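Side-chain contacts in vacuolar aminopeptidase 1 (Saccharomyces cerevisiae, PDB 5JGF), which removes N-terminal amino acids, preferably neutral or hydrophobic ones, from peptides and proteins as a dodecameric zinc aminopeptidase of the yeast vacuole: residues D10-F15 with H254-P259; D17-N22 with D262-S267; H27-F32 with S90-L95; I432-L435 with R441-T444. All coordinates share one frame; numbering follows the deposited sequence.

Interaction 1. Residues D10-F15 with H254-P259; sequences DIAQEF and HFLFAP
One methyl group does nearly all the work here: CD1 of Leu256 is the atom through which strand 255-258 meets both Ala12 and Phe15, one turn apart on helix 7-21. Leu256 reaches out from the strand toward the helix with CG anti to the backbone N (chi1 -177°) and CD1 in turn anti to CA (chi2 160°), which stretches the branch straight out. Its CD1 comes to 4.2 Å from CB of Ala12 and to 4.0 Å from the carbonyl O of the same residue. Against Phe15 it lies at the rim of the ring, near the ring plane, with CD1 4.0 Å from CD2. Alanine suits its place because a short side chain lets the leucine come close to the helix backbone, while the larger phenylalanine supplies a flank. The ring is also met edge-to-face by Phe268 and packed by Leu261 and Leu265, all of helix 261-278. Just before Leu256, His254 and Phe255 form a classic beta bulge opposite Gly249. With no polar side-chain group taking part, and O of Ala12 merely brushed by a methyl, the contact is held by shape and burial and carries little directional constraint.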
loop_
_atom_site.group_PDB
_atom_site.type_symbol
_atom_site.label_atom_id
_atom_site.label_comp_id
_atom_site.label_asym_id
_atom_site.label_seq_id
_atom_site.Cartn_x
_atom_site.Cartn_y
_atom_site.Cartn_z
ATOM N N ASP D 10 -20.358 34.996 -43.301
ATOM C CA ASP D 10 -21.066 34.151 -44.251
ATOM C C ASP D 10 -20.400 32.787 -44.396
ATOM O O ASP D 10 -21.070 31.757 -44.375
ATOM C CB ASP D 10 -21.145 34.837 -45.620
ATOM C CG ASP D 10 -22.066 36.049 -45.616
ATOM O OD1 ASP D 10 -22.903 36.163 -44.692
ATOM O OD2 ASP D 10 -21.965 36.883 -46.541
ATOM N N ILE D 11 -19.081 32.772 -44.536
ATOM C CA ILE D 11 -18.391 31.498 -44.688
ATOM C C ILE D 11 -18.489 30.682 -43.394
ATOM O O ILE D 11 -18.555 29.455 -43.435
ATOM C CB ILE D 11 -16.906 31.696 -45.096
ATOM C CG1 ILE D 11 -16.323 30.364 -45.572
ATOM C CG2 ILE D 11 -16.101 32.239 -43.932
ATOM C CD1 ILE D 11 -17.058 29.768 -46.756
ATOM N N ALA D 12 -18.513 31.363 -42.252
ATOM C CA ALA D 12 -18.643 30.676 -40.967
ATOM C C ALA D 12 -19.990 29.960 -40.935
ATOM O O ALA D 12 -20.086 28.819 -40.485
ATOM C CB ALA D 12 -18.551 31.677 -39.813
ATOM N N GLN D 13 -21.033 30.634 -41.417
ATOM C CA GLN D 13 -22.369 30.046 -41.453
ATOM C C GLN D 13 -22.432 28.892 -42.447
ATOM O O GLN D 13 -23.083 27.878 -42.190
ATOM C CB GLN D 13 -23.420 31.095 -41.829
ATOM C CG GLN D 13 -23.789 32.052 -40.705
ATOM C CD GLN D 13 -24.266 31.330 -39.453
ATOM O OE1 GLN D 13 -25.084 30.410 -39.522
ATOM N NE2 GLN D 13 -23.758 31.751 -38.302
ATOM N N GLU D 14 -21.764 29.048 -43.587
ATOM C CA GLU D 14 -21.750 27.989 -44.592
ATOM C C GLU D 14 -21.105 26.751 -43.984
ATOM O O GLU D 14 -21.555 25.630 -44.220
ATOM C CB GLU D 14 -20.958 28.415 -45.831
ATOM C CG GLU D 14 -21.673 29.407 -46.739
ATOM C CD GLU D 14 -23.003 28.881 -47.253
ATOM O OE1 GLU D 14 -23.079 27.690 -47.622
ATOM O OE2 GLU D 14 -23.974 29.667 -47.298
ATOM N N PHE D 15 -20.046 26.959 -43.206
ATOM C CA PHE D 15 -19.355 25.844 -42.566
ATOM C C PHE D 15 -20.288 25.142 -41.581
ATOM O O PHE D 15 -20.366 23.913 -41.554
ATOM C CB PHE D 15 -18.103 26.331 -41.825
ATOM C CG PHE D 15 -17.387 25.238 -41.071
ATOM C CD1 PHE D 15 -16.785 24.184 -41.752
ATOM C CD2 PHE D 15 -17.343 25.248 -39.679
ATOM C CE1 PHE D 15 -16.150 23.147 -41.055
ATOM C CE2 PHE D 15 -16.712 24.219 -38.973
ATOM C CZ PHE D 15 -16.116 23.167 -39.664
ATOM N N HIS D 254 -17.160 35.816 -30.845
ATOM C CA HIS D 254 -15.787 35.501 -31.234
ATOM C C HIS D 254 -15.576 34.018 -31.522
ATOM O O HIS D 254 -14.546 33.637 -32.080
ATOM C CB HIS D 254 -14.820 35.882 -30.111
ATOM C CG HIS D 254 -14.782 37.346 -29.810
ATOM N ND1 HIS D 254 -14.826 37.840 -28.524
ATOM C CD2 HIS D 254 -14.681 38.422 -30.625
ATOM C CE1 HIS D 254 -14.751 39.159 -28.559
ATOM N NE2 HIS D 254 -14.662 39.538 -29.823
ATOM N N PHE D 255 -16.543 33.191 -31.140
ATOM C CA PHE D 255 -16.418 31.746 -31.306
ATOM C C PHE D 255 -17.443 31.062 -32.193
ATOM O O PHE D 255 -18.509 31.601 -32.486
ATOM C CB PHE D 255 -16.478 31.066 -29.934
ATOM C CG PHE D 255 -15.422 31.532 -28.977
ATOM C CD1 PHE D 255 -14.088 31.203 -29.181
ATOM C CD2 PHE D 255 -15.764 32.303 -27.869
ATOM C CE1 PHE D 255 -13.105 31.636 -28.293
ATOM C CE2 PHE D 255 -14.787 32.740 -26.974
ATOM C CZ PHE D 255 -13.458 32.406 -27.188
ATOM N N LEU D 256 -17.095 29.841 -32.589
ATOM C CA LEU D 256 -17.953 28.986 -33.396
ATOM C C LEU D 256 -17.921 27.640 -32.678
ATOM O O LEU D 256 -16.852 27.055 -32.497
ATOM C CB LEU D 256 -17.403 28.847 -34.824
ATOM C CG LEU D 256 -18.232 28.038 -35.838
ATOM C CD1 LEU D 256 -17.818 28.412 -37.252
ATOM C CD2 LEU D 256 -18.036 26.546 -35.616
ATOM N N PHE D 257 -19.088 27.178 -32.234
ATOM C CA PHE D 257 -19.200 25.903 -31.534
ATOM C C PHE D 257 -19.841 24.919 -32.500
ATOM O O PHE D 257 -20.882 25.210 -33.088
ATOM C CB PHE D 257 -20.095 26.026 -30.292
ATOM C CG PHE D 257 -19.718 27.154 -29.362
ATOM C CD1 PHE D 257 -18.388 27.509 -29.168
ATOM C CD2 PHE D 257 -20.700 27.824 -28.637
ATOM C CE1 PHE D 257 -18.039 28.513 -28.263
ATOM C CE2 PHE D 257 -20.363 28.829 -27.728
ATOM C CZ PHE D 257 -19.031 29.173 -27.540
ATOM N N ALA D 258 -19.232 23.754 -32.664
ATOM C CA ALA D 258 -19.781 22.769 -33.582
ATOM C C ALA D 258 -19.117 21.423 -33.401
ATOM O O ALA D 258 -17.991 21.332 -32.912
ATOM C CB ALA D 258 -19.599 23.241 -35.036
ATOM N N PRO D 259 -19.812 20.353 -33.802
ATOM C CA PRO D 259 -19.248 19.012 -33.671
ATOM C C PRO D 259 -18.383 18.651 -34.870
ATOM O O PRO D 259 -18.465 19.282 -35.927
ATOM C CB PRO D 259 -20.485 18.132 -33.600
ATOM C CG PRO D 259 -21.404 18.823 -34.587
ATOM C CD PRO D 259 -21.232 20.289 -34.206
#

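Interaction 2. Residues D17-N22 with D262-S267; sequences DFIYKN and DDRLCS. With ZN (zinc ion), chain K; ZN (zinc ion), chain L.
The contact belongs to the second shell of the two-zinc site: Phe18, Ile19 and Asn22, at the C-terminal end of helix 7-21, close on Arg264, two residues after the aspartate that bridges the metals. Asp262 puts OD1 on one zinc ion and OD2 on the other, each at 2.0 Å, and water 3 also joins both ions. A cis peptide bond links Asp262 to Asp263, an arrangement familiar from related two-zinc exopeptidases. On the helix side, CD1 of Ile19 presses against CB of Arg264 at 3.8 Å. The ring of Phe18 brings its edge, at CE2, to within 3.9 Å of the carbonyl O of Arg264, near the ring plane, and crosses the arginine side chain at about a right angle. Beyond these contacts Arg264 runs extended from CG to NE and delivers its guanidinium to the helix end. Water 1 there accepts a bond from NH1 of Arg264 at 2.8 Å and gives its own protons to O of Ile19 and O of Asn22. Pro23 O takes another bond from NH1, and NE is held by Val92 O. Asn22 closes the helix, its ND2 donating to O of Phe18 (2.9 Å, 157°) in the carbonyl plane, on a lone pair. A buried arginine suits this place because several backbone carbonyls converge there; the helix end would probably favour its positive charge, and the bonds to NE and NH1 limit the guanidinium's freedom to turn.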
loop_
_atom_site.group_PDB
_atom_site.type_symbol
_atom_site.label_atom_id
_atom_site.label_comp_id
_atom_site.label_asym_id
_atom_site.label_seq_id
_atom_site.Cartn_x
_atom_site.Cartn_y
_atom_site.Cartn_z
ATOM N N ASP D 17 -23.517 25.019 -41.597
ATOM C CA ASP D 17 -24.521 24.278 -42.356
ATOM C C ASP D 17 -23.923 22.997 -42.939
ATOM O O ASP D 17 -24.564 21.950 -42.938
ATOM C CB ASP D 17 -25.095 25.143 -43.483
ATOM C CG ASP D 17 -25.873 26.336 -42.963
ATOM O OD1 ASP D 17 -26.341 26.280 -41.803
ATOM O OD2 ASP D 17 -26.032 27.323 -43.716
ATOM N N PHE D 18 -22.691 23.093 -43.430
ATOM C CA PHE D 18 -21.981 21.952 -44.003
ATOM C C PHE D 18 -21.853 20.835 -42.967
ATOM O O PHE D 18 -22.162 19.676 -43.243
ATOM C CB PHE D 18 -20.595 22.410 -44.486
ATOM C CG PHE D 18 -19.564 21.313 -44.562
ATOM C CD1 PHE D 18 -19.659 20.303 -45.513
ATOM C CD2 PHE D 18 -18.470 21.318 -43.699
ATOM C CE1 PHE D 18 -18.674 19.311 -45.607
ATOM C CE2 PHE D 18 -17.484 20.337 -43.781
ATOM C CZ PHE D 18 -17.583 19.331 -44.738
ATOM N N ILE D 19 -21.405 21.192 -41.768
ATOM C CA ILE D 19 -21.238 20.212 -40.701
ATOM C C ILE D 19 -22.572 19.573 -40.324
ATOM O O ILE D 19 -22.663 18.359 -40.152
ATOM C CB ILE D 19 -20.615 20.873 -39.446
ATOM C CG1 ILE D 19 -19.152 21.236 -39.721
ATOM C CG2 ILE D 19 -20.753 19.949 -38.235
ATOM C CD1 ILE D 19 -18.232 20.034 -39.921
ATOM N N TYR D 20 -23.603 20.404 -40.208
ATOM C CA TYR D 20 -24.940 19.958 -39.831
ATOM C C TYR D 20 -25.624 19.083 -40.885
ATOM O O TYR D 20 -26.278 18.094 -40.554
ATOM C CB TYR D 20 -25.815 21.181 -39.535
ATOM C CG TYR D 20 -27.205 20.866 -39.027
ATOM C CD1 TYR D 20 -27.394 20.215 -37.805
ATOM C CD2 TYR D 20 -28.334 21.251 -39.749
ATOM C CE1 TYR D 20 -28.671 19.960 -37.314
ATOM C CE2 TYR D 20 -29.619 20.998 -39.268
ATOM C CZ TYR D 20 -29.780 20.356 -38.052
ATOM O OH TYR D 20 -31.046 20.119 -37.567
ATOM N N LYS D 21 -25.467 19.439 -42.154
ATOM C CA LYS D 21 -26.109 18.683 -43.225
ATOM C C LYS D 21 -25.347 17.463 -43.725
ATOM O O LYS D 21 -25.889 16.671 -44.489
ATOM C CB LYS D 21 -26.409 19.615 -44.404
ATOM C CG LYS D 21 -27.446 20.680 -44.085
ATOM C CD LYS D 21 -27.603 21.668 -45.232
ATOM C CE LYS D 21 -28.679 22.702 -44.928
ATOM N NZ LYS D 21 -28.784 23.722 -46.011
ATOM N N ASN D 22 -24.101 17.301 -43.289
ATOM C CA ASN D 22 -23.278 16.172 -43.726
ATOM C C ASN D 22 -22.566 15.563 -42.516
ATOM O O ASN D 22 -21.354 15.684 -42.364
ATOM C CB ASN D 22 -22.267 16.673 -44.755
ATOM C CG ASN D 22 -22.941 17.364 -45.924
ATOM O OD1 ASN D 22 -23.449 16.709 -46.831
ATOM N ND2 ASN D 22 -22.979 18.694 -45.890
ATOM N N ASP D 262 -12.523 18.371 -36.088
ATOM C CA ASP D 262 -11.322 17.631 -36.452
ATOM C C ASP D 262 -11.747 16.482 -37.377
ATOM O O ASP D 262 -12.411 15.559 -36.915
ATOM C CB ASP D 262 -10.708 17.057 -35.164
ATOM C CG ASP D 262 -9.460 16.222 -35.403
ATOM O OD1 ASP D 262 -8.984 16.133 -36.548
ATOM O OD2 ASP D 262 -8.924 15.662 -34.419
ATOM N N ASP D 263 -11.423 16.522 -38.674
ATOM C CA ASP D 263 -10.650 17.580 -39.339
ATOM C C ASP D 263 -11.466 18.183 -40.505
ATOM O O ASP D 263 -10.913 18.610 -41.517
ATOM C CB ASP D 263 -9.324 16.959 -39.842
ATOM C CG ASP D 263 -8.377 17.969 -40.487
ATOM O OD1 ASP D 263 -8.347 19.140 -40.056
ATOM O OD2 ASP D 263 -7.633 17.591 -41.423
ATOM N N ARG D 264 -12.786 18.217 -40.364
ATOM C CA ARG D 264 -13.634 18.756 -41.424
ATOM C C ARG D 264 -13.486 20.270 -41.503
ATOM O O ARG D 264 -13.849 20.899 -42.503
ATOM C CB ARG D 264 -15.088 18.330 -41.182
ATOM C CG ARG D 264 -15.260 16.832 -41.429
ATOM C CD ARG D 264 -16.523 16.210 -40.854
ATOM N NE ARG D 264 -16.440 14.762 -41.032
ATOM C CZ ARG D 264 -17.381 13.894 -40.676
ATOM N NH1 ARG D 264 -18.502 14.321 -40.115
ATOM N NH2 ARG D 264 -17.194 12.591 -40.868
ATOM N N LEU D 265 -12.928 20.863 -40.448
ATOM C CA LEU D 265 -12.689 22.310 -40.430
ATOM C C LEU D 265 -11.630 22.635 -41.497
ATOM O O LEU D 265 -11.829 23.514 -42.342
ATOM C CB LEU D 265 -12.202 22.746 -39.039
ATOM C CG LEU D 265 -11.775 24.200 -38.815
ATOM C CD1 LEU D 265 -12.869 25.161 -39.283
ATOM C CD2 LEU D 265 -11.482 24.399 -37.330
ATOM N N CYS D 266 -10.505 21.926 -41.453
ATOM C CA CYS D 266 -9.447 22.137 -42.442
ATOM C C CYS D 266 -9.868 21.610 -43.811
ATOM O O CYS D 266 -9.537 22.201 -44.838
ATOM C CB CYS D 266 -8.152 21.434 -42.023
ATOM S SG CYS D 266 -7.224 22.286 -40.739
ATOM N N SER D 267 -10.580 20.488 -43.827
ATOM C CA SER D 267 -11.027 19.909 -45.091
ATOM C C SER D 267 -11.914 20.892 -45.847
ATOM O O SER D 267 -11.722 21.115 -47.042
ATOM C CB SER D 267 -11.787 18.604 -44.847
ATOM O OG SER D 267 -10.902 17.593 -44.393
HETATM ZN ZN ZN K . -7.189 15.452 -37.058
HETATM ZN ZN ZN L . -8.300 13.748 -34.377
HETATM O O HOH W 1 -20.098 16.677 -40.179
HETATM O O HOH W 2 -6.138 16.770 -35.325
HETATM O O HOH W 3 -6.883 13.774 -35.929
#

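Interaction 3. Residues H27-F32 with S90-L95; sequences HVVSFF and SHVDAL. With ZN (zinc ion), chain K.
This is a small, buried, purely apolar contact between helix 25-38 and the turn that leaves the central strand 86-91, and Val92 makes all of it on the strand side. Its two methyls divide the task. CG1 meets CG1 of Val28 at 3.8 Å, the two side chains lying alongside and pointing opposite ways, and also approaches the edge of the Phe32 ring, 4.5 Å from CE2. The second methyl, CG2, lies 4.3 Å from CG2 of Val29. In Val28 the touching CG1 stands anti to the backbone N (chi1 172°), which aims it from the helix at Val92. Compact branched side chains suit this spot, since the backbones come close and a valine offers two methyls over a short reach. Immediately before Val92, the chain turns its other side to the metal: NE2 of His91 binds a zinc ion at 2.1 Å. The far side of that imidazole is steadied by Asp93, whose carbonyl O accepts from ND1 of His91 at 3.0 Å, lying only 8° out of the ring plane; the bond is bent, at 137°, and a weak one to OD2 of Asp93 accompanies it. The carboxylate of Asp93 in turn holds the backbone N atoms of Glu298 and Glu299, so it links metal-site residues. Strand 86-91 lies between strands 289-295 and 339-347 in the mixed sheet; Leu294 of the former touches both Val92 and Phe32, while Met271 of helix 261-278 also packs on Phe32.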
loop_
_atom_site.group_PDB
_atom_site.type_symbol
_atom_site.label_atom_id
_atom_site.label_comp_id
_atom_site.label_asym_id
_atom_site.label_seq_id
_atom_site.Cartn_x
_atom_site.Cartn_y
_atom_site.Cartn_z
ATOM N N HIS D 27 -21.359 11.522 -46.257
ATOM C CA HIS D 27 -22.047 12.761 -46.631
ATOM C C HIS D 27 -21.048 13.846 -46.997
ATOM O O HIS D 27 -21.250 14.586 -47.958
ATOM C CB HIS D 27 -22.932 13.292 -45.490
ATOM C CG HIS D 27 -24.113 12.427 -45.179
ATOM N ND1 HIS D 27 -24.074 11.422 -44.237
ATOM C CD2 HIS D 27 -25.367 12.414 -45.691
ATOM C CE1 HIS D 27 -25.252 10.826 -44.182
ATOM N NE2 HIS D 27 -26.055 11.408 -45.055
ATOM N N VAL D 28 -19.975 13.947 -46.218
ATOM C CA VAL D 28 -18.942 14.953 -46.455
ATOM C C VAL D 28 -18.314 14.816 -47.839
ATOM O O VAL D 28 -18.156 15.801 -48.561
ATOM C CB VAL D 28 -17.837 14.875 -45.378
ATOM C CG1 VAL D 28 -16.672 15.788 -45.745
ATOM C CG2 VAL D 28 -18.413 15.288 -44.024
ATOM N N VAL D 29 -17.946 13.592 -48.198
ATOM C CA VAL D 29 -17.362 13.334 -49.506
ATOM C C VAL D 29 -18.382 13.642 -50.601
ATOM O O VAL D 29 -18.041 14.260 -51.609
ATOM C CB VAL D 29 -16.892 11.869 -49.618
ATOM C CG1 VAL D 29 -16.524 11.546 -51.061
ATOM C CG2 VAL D 29 -15.689 11.639 -48.706
ATOM N N SER D 30 -19.631 13.234 -50.387
ATOM C CA SER D 30 -20.705 13.464 -51.348
ATOM C C SER D 30 -20.902 14.951 -51.525
ATOM O O SER D 30 -21.141 15.415 -52.630
ATOM C CB SER D 30 -22.000 12.824 -50.848
ATOM O OG SER D 30 -23.018 12.902 -51.820
ATOM N N PHE D 31 -20.824 15.693 -50.424
ATOM C CA PHE D 31 -20.973 17.150 -50.451
ATOM C C PHE D 31 -19.914 17.801 -51.335
ATOM O O PHE D 31 -20.220 18.665 -52.160
ATOM C CB PHE D 31 -20.838 17.718 -49.031
ATOM C CG PHE D 31 -20.732 19.221 -48.979
ATOM C CD1 PHE D 31 -21.874 20.019 -48.959
ATOM C CD2 PHE D 31 -19.484 19.839 -48.956
ATOM C CE1 PHE D 31 -21.770 21.415 -48.912
ATOM C CE2 PHE D 31 -19.372 21.232 -48.911
ATOM C CZ PHE D 31 -20.517 22.020 -48.888
ATOM N N PHE D 32 -18.661 17.404 -51.141
ATOM C CA PHE D 32 -17.568 17.967 -51.926
ATOM C C PHE D 32 -17.622 17.544 -53.389
ATOM O O PHE D 32 -17.240 18.317 -54.275
ATOM C CB PHE D 32 -16.215 17.582 -51.321
ATOM C CG PHE D 32 -15.910 18.282 -50.023
ATOM C CD1 PHE D 32 -16.046 19.661 -49.915
ATOM C CD2 PHE D 32 -15.486 17.561 -48.910
ATOM C CE1 PHE D 32 -15.765 20.320 -48.713
ATOM C CE2 PHE D 32 -15.202 18.208 -47.704
ATOM C CZ PHE D 32 -15.344 19.590 -47.606
ATOM N N SER D 90 -5.870 16.488 -46.031
ATOM C CA SER D 90 -6.620 16.565 -44.779
ATOM C C SER D 90 -7.448 15.299 -44.611
ATOM O O SER D 90 -7.555 14.495 -45.540
ATOM C CB SER D 90 -7.556 17.778 -44.792
ATOM O OG SER D 90 -6.829 18.985 -44.927
ATOM N N HIS D 91 -8.030 15.104 -43.432
ATOM C CA HIS D 91 -8.853 13.919 -43.243
ATOM C C HIS D 91 -10.306 14.287 -42.997
ATOM O O HIS D 91 -10.608 15.283 -42.339
ATOM C CB HIS D 91 -8.281 13.006 -42.135
ATOM C CG HIS D 91 -8.362 13.563 -40.746
ATOM N ND1 HIS D 91 -9.437 13.332 -39.915
ATOM C CD2 HIS D 91 -7.459 14.252 -40.008
ATOM C CE1 HIS D 91 -9.191 13.848 -38.723
ATOM N NE2 HIS D 91 -7.997 14.411 -38.753
ATOM N N VAL D 92 -11.206 13.499 -43.576
ATOM C CA VAL D 92 -12.632 13.755 -43.442
ATOM C C VAL D 92 -13.344 12.855 -42.449
ATOM O O VAL D 92 -14.534 13.026 -42.210
ATOM C CB VAL D 92 -13.345 13.668 -44.808
ATOM C CG1 VAL D 92 -13.029 14.904 -45.632
ATOM C CG2 VAL D 92 -12.908 12.411 -45.549
ATOM N N ASP D 93 -12.635 11.882 -41.882
ATOM C CA ASP D 93 -13.269 11.035 -40.884
ATOM C C ASP D 93 -13.181 11.807 -39.572
ATOM O O ASP D 93 -12.276 12.620 -39.383
ATOM C CB ASP D 93 -12.554 9.681 -40.745
ATOM C CG ASP D 93 -11.108 9.811 -40.286
ATOM O OD1 ASP D 93 -10.714 9.082 -39.342
ATOM O OD2 ASP D 93 -10.359 10.620 -40.871
ATOM N N ALA D 94 -14.143 11.582 -38.685
ATOM C CA ALA D 94 -14.146 12.240 -37.385
ATOM C C ALA D 94 -14.573 11.221 -36.341
ATOM O O ALA D 94 -15.227 10.230 -36.670
ATOM C CB ALA D 94 -15.110 13.412 -37.386
ATOM N N LEU D 95 -14.200 11.453 -35.088
ATOM C CA LEU D 95 -14.590 10.535 -34.027
ATOM C C LEU D 95 -16.100 10.362 -34.075
ATOM O O LEU D 95 -16.842 11.335 -34.234
ATOM C CB LEU D 95 -14.174 11.077 -32.656
ATOM C CG LEU D 95 -12.902 10.461 -32.066
ATOM C CD1 LEU D 95 -11.723 10.726 -32.997
ATOM C CD2 LEU D 95 -12.637 11.051 -30.684
HETATM ZN ZN ZN K . -7.189 15.452 -37.058
HETATM O O HOH W 2 -6.138 16.770 -35.325
HETATM O O HOH W 3 -6.883 13.774 -35.929
#

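Interaction 4. Residues I432-L435 with R441-T444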
loop_
_atom_site.group_PDB
_atom_site.type_symbol
_atom_site.label_atom_id
_atom_site.label_comp_id
_atom_site.label_asym_id
_atom_site.label_seq_id
_atom_site.Cartn_x
_atom_site.Cartn_y
_atom_site.Cartn_z
ATOM N N ILE D 432 -5.947 24.790 -38.738
ATOM C CA ILE D 432 -6.727 25.781 -38.023
ATOM C C ILE D 432 -6.841 25.219 -36.611
ATOM O O ILE D 432 -7.259 24.076 -36.430
ATOM C CB ILE D 432 -8.129 25.929 -38.653
ATOM C CG1 ILE D 432 -7.988 26.379 -40.113
ATOM C CG2 ILE D 432 -8.963 26.929 -37.855
ATOM C CD1 ILE D 432 -9.298 26.400 -40.895
ATOM N N ALA D 433 -6.445 26.011 -35.621
ATOM C CA ALA D 433 -6.487 25.569 -34.234
ATOM C C ALA D 433 -7.899 25.568 -33.670
ATOM O O ALA D 433 -8.738 26.377 -34.061
ATOM C CB ALA D 433 -5.583 26.455 -33.379
ATOM N N GLN D 434 -8.156 24.649 -32.746
ATOM C CA GLN D 434 -9.462 24.555 -32.115
ATOM C C GLN D 434 -9.326 24.154 -30.654
ATOM O O GLN D 434 -8.290 23.648 -30.222
ATOM C CB GLN D 434 -10.338 23.514 -32.821
ATOM C CG GLN D 434 -9.775 22.100 -32.769
ATOM C CD GLN D 434 -10.825 21.045 -33.048
ATOM O OE1 GLN D 434 -11.644 20.717 -32.181
ATOM N NE2 GLN D 434 -10.819 20.515 -34.262
ATOM N N LEU D 435 -10.388 24.394 -29.898
ATOM C CA LEU D 435 -10.433 24.021 -28.492
ATOM C C LEU D 435 -11.150 22.684 -28.433
ATOM O O LEU D 435 -11.887 22.331 -29.354
ATOM C CB LEU D 435 -11.252 25.032 -27.687
ATOM C CG LEU D 435 -10.635 26.376 -27.308
ATOM C CD1 LEU D 435 -11.722 27.286 -26.746
ATOM C CD2 LEU D 435 -9.530 26.157 -26.285
ATOM N N ARG D 441 -18.496 18.076 -29.120
ATOM C CA ARG D 441 -18.804 19.432 -29.590
ATOM C C ARG D 441 -17.624 20.338 -29.252
ATOM O O ARG D 441 -17.379 20.663 -28.084
ATOM C CB ARG D 441 -20.093 19.957 -28.947
ATOM C CG ARG D 441 -20.640 21.246 -29.583
ATOM C CD ARG D 441 -21.990 21.602 -28.970
ATOM N NE ARG D 441 -22.587 22.837 -29.486
ATOM C CZ ARG D 441 -23.190 22.961 -30.667
ATOM N NH1 ARG D 441 -23.705 24.129 -31.026
ATOM N NH2 ARG D 441 -23.275 21.926 -31.494
ATOM N N ALA D 442 -16.892 20.741 -30.287
ATOM C CA ALA D 442 -15.704 21.566 -30.121
ATOM C C ALA D 442 -15.918 23.049 -30.402
ATOM O O ALA D 442 -17.049 23.504 -30.586
ATOM C CB ALA D 442 -14.580 21.019 -31.010
ATOM N N ALA D 443 -14.821 23.800 -30.431
ATOM C CA ALA D 443 -14.904 25.235 -30.677
ATOM C C ALA D 443 -13.658 25.813 -31.328
ATOM O O ALA D 443 -12.547 25.338 -31.109
ATOM C CB ALA D 443 -15.174 25.968 -29.365
ATOM N N THR D 444 -13.858 26.853 -32.130
ATOM C CA THR D 444 -12.756 27.543 -32.783
ATOM C C THR D 444 -13.191 29.002 -32.911
ATOM O O THR D 444 -14.264 29.368 -32.430
ATOM C CB THR D 444 -12.443 26.928 -34.178
ATOM O OG1 THR D 444 -11.273 27.550 -34.724
ATOM C CG2 THR D 444 -13.616 27.112 -35.131
#
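The flat groups that meet here are peptide units, which are joined through their polar atoms: N of Leu435 donates to O of Ala443 at 2.6 Å, with an N-H...O angle of 170°. The return bond, from N of Ala443 to O of Leu435, is weak at 3.5 Å. Together they make Leu435 and Ala443 a hydrogen-bonded antiparallel pair, a single bridge between segments whose end-to-end directions are 129° apart. CB of Gln434 lies 3.3 Å from O of Ala443. Farther along, the hydroxyl of Thr444 takes over from the backbone: OG1 donates to O of Ala433 at 2.9 Å, almost in line with the carbonyl bond. A chi1 of -174° swings OG1 to the side away from the N of Thr444 and toward the neighbouring segment, and a threonine fits because it satisfies this buried carbonyl. CG2 of Ile432 packs beside the same OG1 at 3.9 Å, while CB of Leu435 lies 4.4 Å from CB of Ala443. The bridge thus ties the end of strand 426-434, which pairs through Gln434 with Asn346 and Leu348, to strand 442-445 at the rim of the small antiparallel sheet. Leu261 of helix 261-278 touches Gln434 and Ala442 and Leu265 touches Ile432, whereas Tyr111 and Arg162 of a second subunit pack on Leu435 and Ala443.

In the fold
All four contacts involve or touch helix 261-278, the segment that supplies Asp262 to the zinc site. Interactions 1 and 2 share helix 7-21, have centres about 10 Å apart and touch where CZ of Phe15 lies 3.6 Å from CA of Leu265. Interactions 2 and 3, centres about 7 Å apart, converge on one zinc ion, to which Asp262 and His91 both bind together with Asp344; OD2 of Asp263 also probably accepts from N of His91 at 3.2 Å. Interaction 4 continues the small sheet of interaction 1, N of Leu256 lying 2.9 Å from O of Thr444. It meets interaction 2 where CD2 of Leu265 packs 3.6 Å from CG2 of Ile432, but stays about 8 Å, nearest atoms, from interaction 3.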